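Local coordinates for protein lysine/ornithine decarboxylase (Vibrio vulnificus, PDB 2PLJ) that decarboxylates lysine and ornithine as a pyridoxal-phosphate enzyme with a beta/alpha-barrel fold, ornithine giving putrescine, at residues I137-D151 with K158-R171. Sequence-based numbering, arbitrary orientation.
Sequences IRDALAYGCNVFVVD and KFKAYRDDVELLVR
Ile137 divides its two branches between two aromatic rings: CD1 lies over one face of Phe159, 4.1 Å from the ring centroid, and CG2 over a face of Tyr162. CG1 sits beside the backbone N (chi1 -67°), leaving CG2 anti to it; chi2 of 162° then carries CD1 over Phe159. The Tyr162 hydroxyl is held by Asp134; in one of two modelled conformers Arg138, bent at chi3, also donates to it from NH1, a bond perhaps only partly occupied. One turn on, Leu141 rests CD1 on Tyr162 and CD2 on Val166. Past the helix, a water donates to both Asn146 OD1 and Glu167 OE2, which also pairs with Lys209, while Glu167 OE1 pairs with Arg207. From Asn146 O to Arg171 N, five backbone hydrogen bonds then zip the strands in parallel register. Val147 and Val149 share a face with Glu167 and Leu169. On the other face, Phe148 meets Phe159 obliquely, planes at 42°, while Leu168 CD2 lies over the Phe159 face opposite Ile137. Val150 CG1 packs on Phe159 CE2 at 3.7 Å. Arg171 reaches the bound putrescine-cofactor adduct. Linked through helix 153-157, the strands form a beta-alpha-beta unit of the barrel, 147-150 beside 125-127 and 167-171 beside 207-212.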
loop_
_atom_site.group_PDB
_atom_site.type_symbol
_atom_site.label_atom_id
_atom_site.label_comp_id
_atom_site.label_asym_id
_atom_site.label_seq_id
_atom_site.Cartn_x
_atom_site.Cartn_y
_atom_site.Cartn_z
ATOM N N ILE A 137 -20.306 -9.831 11.950
ATOM C CA ILE A 137 -21.093 -9.631 13.166
ATOM C C ILE A 137 -20.916 -10.840 14.095
ATOM O O ILE A 137 -20.705 -10.683 15.312
ATOM C CB ILE A 137 -22.592 -9.445 12.820
ATOM C CG1 ILE A 137 -22.795 -8.121 12.058
ATOM C CG2 ILE A 137 -23.463 -9.512 14.131
ATOM C CD1 ILE A 137 -24.160 -8.050 11.285
ATOM N N ARG A 138 -21.008 -12.045 13.521
ATOM C CA ARG A 138 -20.916 -13.285 14.300
ATOM C C ARG A 138 -19.561 -13.443 14.998
ATOM O O ARG A 138 -19.521 -13.821 16.165
ATOM C CB ARG A 138 -21.213 -14.513 13.423
ATOM C CG ARG A 138 -22.647 -14.624 12.912
ATOM C CD ARG A 138 -22.898 -16.007 12.200
ATOM N NE ARG A 138 -23.065 -17.143 13.094
ATOM C CZ ARG A 138 -24.225 -17.530 13.640
ATOM N NH1 ARG A 138 -25.351 -16.854 13.421
ATOM N NH2 ARG A 138 -24.253 -18.594 14.423
ATOM N N ASP A 139 -18.475 -13.149 14.275
ATOM C CA ASP A 139 -17.112 -13.202 14.819
ATOM C C ASP A 139 -16.951 -12.275 16.037
ATOM O O ASP A 139 -16.369 -12.669 17.052
ATOM C CB ASP A 139 -16.087 -12.778 13.772
ATOM C CG ASP A 139 -16.035 -13.711 12.558
ATOM O OD1 ASP A 139 -16.520 -14.871 12.625
ATOM O OD2 ASP A 139 -15.477 -13.232 11.544
ATOM N N ALA A 140 -17.482 -11.057 15.935
ATOM C CA ALA A 140 -17.372 -10.095 17.020
ATOM C C ALA A 140 -18.210 -10.568 18.206
ATOM O O ALA A 140 -17.720 -10.563 19.345
ATOM C CB ALA A 140 -17.797 -8.697 16.562
ATOM N N LEU A 141 -19.436 -11.032 17.931
ATOM C CA LEU A 141 -20.314 -11.539 18.996
ATOM C C LEU A 141 -19.698 -12.738 19.726
ATOM O O LEU A 141 -19.837 -12.859 20.942
ATOM C CB LEU A 141 -21.682 -11.912 18.430
ATOM C CG LEU A 141 -22.617 -10.702 18.196
ATOM C CD1 LEU A 141 -23.889 -11.233 17.526
ATOM C CD2 LEU A 141 -22.986 -9.989 19.519
ATOM N N ALA A 142 -19.011 -13.610 18.983
ATOM C CA ALA A 142 -18.373 -14.787 19.577
ATOM C C ALA A 142 -17.299 -14.407 20.612
ATOM O O ALA A 142 -17.188 -15.060 21.655
ATOM C CB ALA A 142 -17.773 -15.701 18.493
ATOM N N TYR A 143 -16.534 -13.356 20.314
ATOM C CA TYR A 143 -15.591 -12.773 21.255
ATOM C C TYR A 143 -16.317 -12.145 22.440
ATOM O O TYR A 143 -15.876 -12.259 23.574
ATOM C CB TYR A 143 -14.763 -11.721 20.526
ATOM C CG TYR A 143 -14.010 -10.768 21.393
ATOM C CD1 TYR A 143 -13.062 -11.207 22.332
ATOM C CD2 TYR A 143 -14.222 -9.397 21.256
ATOM C CE1 TYR A 143 -12.360 -10.295 23.121
ATOM C CE2 TYR A 143 -13.532 -8.478 22.021
ATOM C CZ TYR A 143 -12.606 -8.922 22.954
ATOM O OH TYR A 143 -11.927 -7.980 23.687
ATOM N N GLY A 144 -17.447 -11.510 22.158
ATOM C CA GLY A 144 -18.319 -10.930 23.198
ATOM C C GLY A 144 -18.611 -9.445 22.984
ATOM O O GLY A 144 -19.399 -8.830 23.742
ATOM N N CYS A 145 -18.019 -8.889 21.935
ATOM C CA CYS A 145 -18.279 -7.515 21.541
ATOM C C CYS A 145 -19.712 -7.438 21.025
ATOM O O CYS A 145 -20.056 -8.119 20.038
ATOM C CB CYS A 145 -17.276 -7.057 20.469
ATOM S SG CYS A 145 -17.565 -5.348 19.975
ATOM N N ASN A 146 -20.523 -6.607 21.667
ATOM C CA ASN A 146 -21.955 -6.538 21.344
ATOM C C ASN A 146 -22.470 -5.140 20.979
ATOM O O ASN A 146 -23.690 -4.911 20.912
ATOM C CB ASN A 146 -22.787 -7.142 22.486
ATOM C CG ASN A 146 -22.517 -6.478 23.829
ATOM O OD1 ASN A 146 -22.128 -5.318 23.899
ATOM N ND2 ASN A 146 -22.729 -7.229 24.915
ATOM N N VAL A 147 -21.537 -4.198 20.780
ATOM C CA VAL A 147 -21.881 -2.850 20.345
ATOM C C VAL A 147 -21.421 -2.720 18.883
ATOM O O VAL A 147 -20.235 -2.983 18.564
ATOM C CB VAL A 147 -21.179 -1.746 21.192
ATOM C CG1 VAL A 147 -21.552 -0.315 20.670
ATOM C CG2 VAL A 147 -21.556 -1.861 22.684
ATOM N N PHE A 148 -22.347 -2.313 18.009
ATOM C CA PHE A 148 -22.066 -2.198 16.567
ATOM C C PHE A 148 -22.628 -0.875 16.076
ATOM O O PHE A 148 -23.443 -0.251 16.770
ATOM C CB PHE A 148 -22.710 -3.331 15.773
ATOM C CG PHE A 148 -22.153 -4.686 16.114
ATOM C CD1 PHE A 148 -21.013 -5.170 15.441
ATOM C CD2 PHE A 148 -22.739 -5.458 17.124
ATOM C CE1 PHE A 148 -20.451 -6.400 15.765
ATOM C CE2 PHE A 148 -22.209 -6.702 17.453
ATOM C CZ PHE A 148 -21.058 -7.182 16.790
ATOM N N VAL A 149 -22.211 -0.481 14.873
ATOM C CA VAL A 149 -22.669 0.774 14.281
ATOM C C VAL A 149 -23.533 0.466 13.066
ATOM O O VAL A 149 -23.216 -0.461 12.283
ATOM C CB VAL A 149 -21.438 1.638 13.825
ATOM C CG1 VAL A 149 -21.866 2.748 12.807
ATOM C CG2 VAL A 149 -20.662 2.208 15.033
ATOM N N VAL A 150 -24.595 1.248 12.884
ATOM C CA VAL A 150 -25.349 1.243 11.632
ATOM C C VAL A 150 -25.530 2.663 11.143
ATOM O O VAL A 150 -25.595 3.590 11.950
ATOM C CB VAL A 150 -26.711 0.523 11.758
ATOM C CG1 VAL A 150 -26.491 -0.941 12.160
ATOM C CG2 VAL A 150 -27.647 1.248 12.744
ATOM N N ASP A 151 -25.609 2.829 9.828
ATOM C CA ASP A 151 -25.963 4.135 9.257
ATOM C C ASP A 151 -27.025 4.043 8.158
ATOM O O ASP A 151 -27.276 5.019 7.422
ATOM C CB ASP A 151 -24.695 4.865 8.793
ATOM C CG ASP A 151 -24.114 4.309 7.477
ATOM O OD1 ASP A 151 -24.704 3.377 6.861
ATOM O OD2 ASP A 151 -23.055 4.839 7.070
ATOM N N LYS A 158 -29.712 -6.451 9.136
ATOM C CA LYS A 158 -28.731 -7.491 9.452
ATOM C C LYS A 158 -28.759 -7.898 10.927
ATOM O O LYS A 158 -28.223 -8.955 11.284
ATOM C CB LYS A 158 -27.310 -7.031 9.078
ATOM C CG LYS A 158 -27.201 -6.673 7.620
ATOM C CD LYS A 158 -25.737 -6.432 7.244
ATOM C CE LYS A 158 -25.648 -5.996 5.778
ATOM N NZ LYS A 158 -24.289 -5.421 5.498
ATOM N N PHE A 159 -29.329 -7.034 11.771
ATOM C CA PHE A 159 -29.351 -7.257 13.226
ATOM C C PHE A 159 -30.632 -7.889 13.773
ATOM O O PHE A 159 -30.736 -8.172 14.983
ATOM C CB PHE A 159 -29.000 -5.967 13.990
ATOM C CG PHE A 159 -27.539 -5.638 13.892
ATOM C CD1 PHE A 159 -26.627 -6.324 14.686
ATOM C CD2 PHE A 159 -27.081 -4.735 12.916
ATOM C CE1 PHE A 159 -25.243 -6.072 14.562
ATOM C CE2 PHE A 159 -25.725 -4.470 12.770
ATOM C CZ PHE A 159 -24.795 -5.134 13.596
ATOM N N LYS A 160 -31.603 -8.113 12.895
ATOM C CA LYS A 160 -32.836 -8.792 13.336
ATOM C C LYS A 160 -32.508 -10.140 13.983
ATOM O O LYS A 160 -33.049 -10.503 15.049
ATOM C CB LYS A 160 -33.783 -8.985 12.152
ATOM C CG LYS A 160 -34.456 -7.699 11.688
ATOM C CD LYS A 160 -35.370 -8.027 10.517
ATOM C CE LYS A 160 -36.293 -6.890 10.169
ATOM N NZ LYS A 160 -37.391 -7.359 9.243
ATOM N N ALA A 161 -31.623 -10.885 13.326
ATOM C CA ALA A 161 -31.258 -12.222 13.773
ATOM C C ALA A 161 -30.459 -12.172 15.090
ATOM O O ALA A 161 -30.287 -13.194 15.750
ATOM C CB ALA A 161 -30.468 -12.936 12.665
ATOM N N TYR A 162 -29.995 -10.975 15.466
ATOM C CA TYR A 162 -29.143 -10.776 16.651
ATOM C C TYR A 162 -29.762 -9.831 17.681
ATOM O O TYR A 162 -29.055 -9.332 18.563
ATOM C CB TYR A 162 -27.743 -10.281 16.221
ATOM C CG TYR A 162 -27.132 -11.207 15.209
ATOM C CD1 TYR A 162 -27.084 -10.855 13.857
ATOM C CD2 TYR A 162 -26.658 -12.465 15.588
ATOM C CE1 TYR A 162 -26.546 -11.738 12.893
ATOM C CE2 TYR A 162 -26.107 -13.349 14.648
ATOM C CZ TYR A 162 -26.068 -12.986 13.307
ATOM O OH TYR A 162 -25.560 -13.883 12.405
ATOM N N ARG A 163 -31.077 -9.613 17.580
ATOM C CA ARG A 163 -31.724 -8.546 18.353
ATOM C C ARG A 163 -31.614 -8.714 19.871
ATOM O O ARG A 163 -31.669 -7.738 20.615
ATOM C CB ARG A 163 -33.191 -8.414 17.972
ATOM C CG ARG A 163 -33.991 -9.670 18.258
ATOM C CD ARG A 163 -35.479 -9.366 18.309
ATOM N NE ARG A 163 -35.922 -8.648 17.114
ATOM C CZ ARG A 163 -36.286 -9.237 15.978
ATOM N NH1 ARG A 163 -36.265 -10.568 15.871
ATOM N NH2 ARG A 163 -36.691 -8.496 14.947
ATOM N N ASP A 164 -31.491 -9.938 20.333
ATOM C CA ASP A 164 -31.312 -10.203 21.755
ATOM C C ASP A 164 -29.926 -9.915 22.291
ATOM O O ASP A 164 -29.718 -9.867 23.475
ATOM C CB ASP A 164 -31.623 -11.657 22.080
ATOM C CG ASP A 164 -33.096 -11.995 21.918
ATOM O OD1 ASP A 164 -33.921 -11.109 21.850
ATOM O OD2 ASP A 164 -33.390 -13.167 21.837
ATOM N N ASP A 165 -28.976 -9.730 21.372
ATOM C CA ASP A 165 -27.561 -9.802 21.697
ATOM C C ASP A 165 -26.797 -8.484 21.559
ATOM O O ASP A 165 -25.725 -8.367 22.055
ATOM C CB ASP A 165 -26.861 -10.845 20.854
ATOM C CG ASP A 165 -27.467 -12.212 20.978
ATOM O OD1 ASP A 165 -27.903 -12.544 22.075
ATOM O OD2 ASP A 165 -27.503 -12.924 19.955
ATOM N N VAL A 166 -27.359 -7.544 20.844
ATOM C CA VAL A 166 -26.631 -6.343 20.432
ATOM C C VAL A 166 -27.256 -5.029 20.933
ATOM O O VAL A 166 -28.462 -4.964 21.230
ATOM C CB VAL A 166 -26.507 -6.266 18.866
ATOM C CG1 VAL A 166 -25.823 -7.535 18.296
ATOM C CG2 VAL A 166 -27.865 -5.999 18.218
ATOM N N GLU A 167 -26.432 -3.982 21.002
ATOM C CA GLU A 167 -26.954 -2.615 21.075
ATOM C C GLU A 167 -26.198 -1.789 20.034
ATOM O O GLU A 167 -25.007 -1.992 19.826
ATOM C CB GLU A 167 -26.825 -2.003 22.472
ATOM C CG GLU A 167 -25.415 -2.049 23.055
ATOM C CD GLU A 167 -25.312 -1.483 24.479
ATOM O OE1 GLU A 167 -26.348 -1.086 25.053
ATOM O OE2 GLU A 167 -24.190 -1.461 25.026
ATOM N N LEU A 168 -26.907 -0.889 19.367
ATOM C CA LEU A 168 -26.344 -0.222 18.181
ATOM C C LEU A 168 -26.115 1.281 18.389
ATOM O O LEU A 168 -26.932 1.978 19.025
ATOM C CB LEU A 168 -27.312 -0.407 16.998
ATOM C CG LEU A 168 -27.682 -1.858 16.640
ATOM C CD1 LEU A 168 -28.630 -1.848 15.469
ATOM C CD2 LEU A 168 -26.401 -2.652 16.332
ATOM N N LEU A 169 -25.020 1.775 17.814
ATOM C CA LEU A 169 -24.794 3.212 17.664
ATOM C C LEU A 169 -25.203 3.582 16.246
ATOM O O LEU A 169 -24.793 2.904 15.281
ATOM C CB LEU A 169 -23.313 3.568 17.886
ATOM C CG LEU A 169 -22.790 3.372 19.315
ATOM C CD1 LEU A 169 -21.235 3.399 19.338
ATOM C CD2 LEU A 169 -23.384 4.408 20.264
ATOM N N VAL A 170 -25.976 4.660 16.108
ATOM C CA VAL A 170 -26.389 5.132 14.785
ATOM C C VAL A 170 -25.447 6.253 14.386
ATOM O O VAL A 170 -25.343 7.245 15.100
ATOM C CB VAL A 170 -27.863 5.653 14.762
ATOM C CG1 VAL A 170 -28.208 6.074 13.341
ATOM C CG2 VAL A 170 -28.810 4.550 15.254
ATOM N N ARG A 171 -24.731 6.067 13.274
ATOM C CA ARG A 171 -23.690 6.996 12.886
ATOM C C ARG A 171 -24.293 8.046 11.954
ATOM O O ARG A 171 -24.915 7.691 10.940
ATOM C CB ARG A 171 -22.538 6.278 12.171
ATOM C CG ARG A 171 -21.479 7.283 11.677
ATOM C CD ARG A 171 -20.211 6.556 11.289
ATOM N NE ARG A 171 -19.285 7.447 10.601
ATOM C CZ ARG A 171 -18.080 7.084 10.133
ATOM N NH1 ARG A 171 -17.593 5.859 10.342
ATOM N NH2 ARG A 171 -17.337 7.974 9.459
HETATM O O HOH W 1 -22.750 -3.569 25.581
#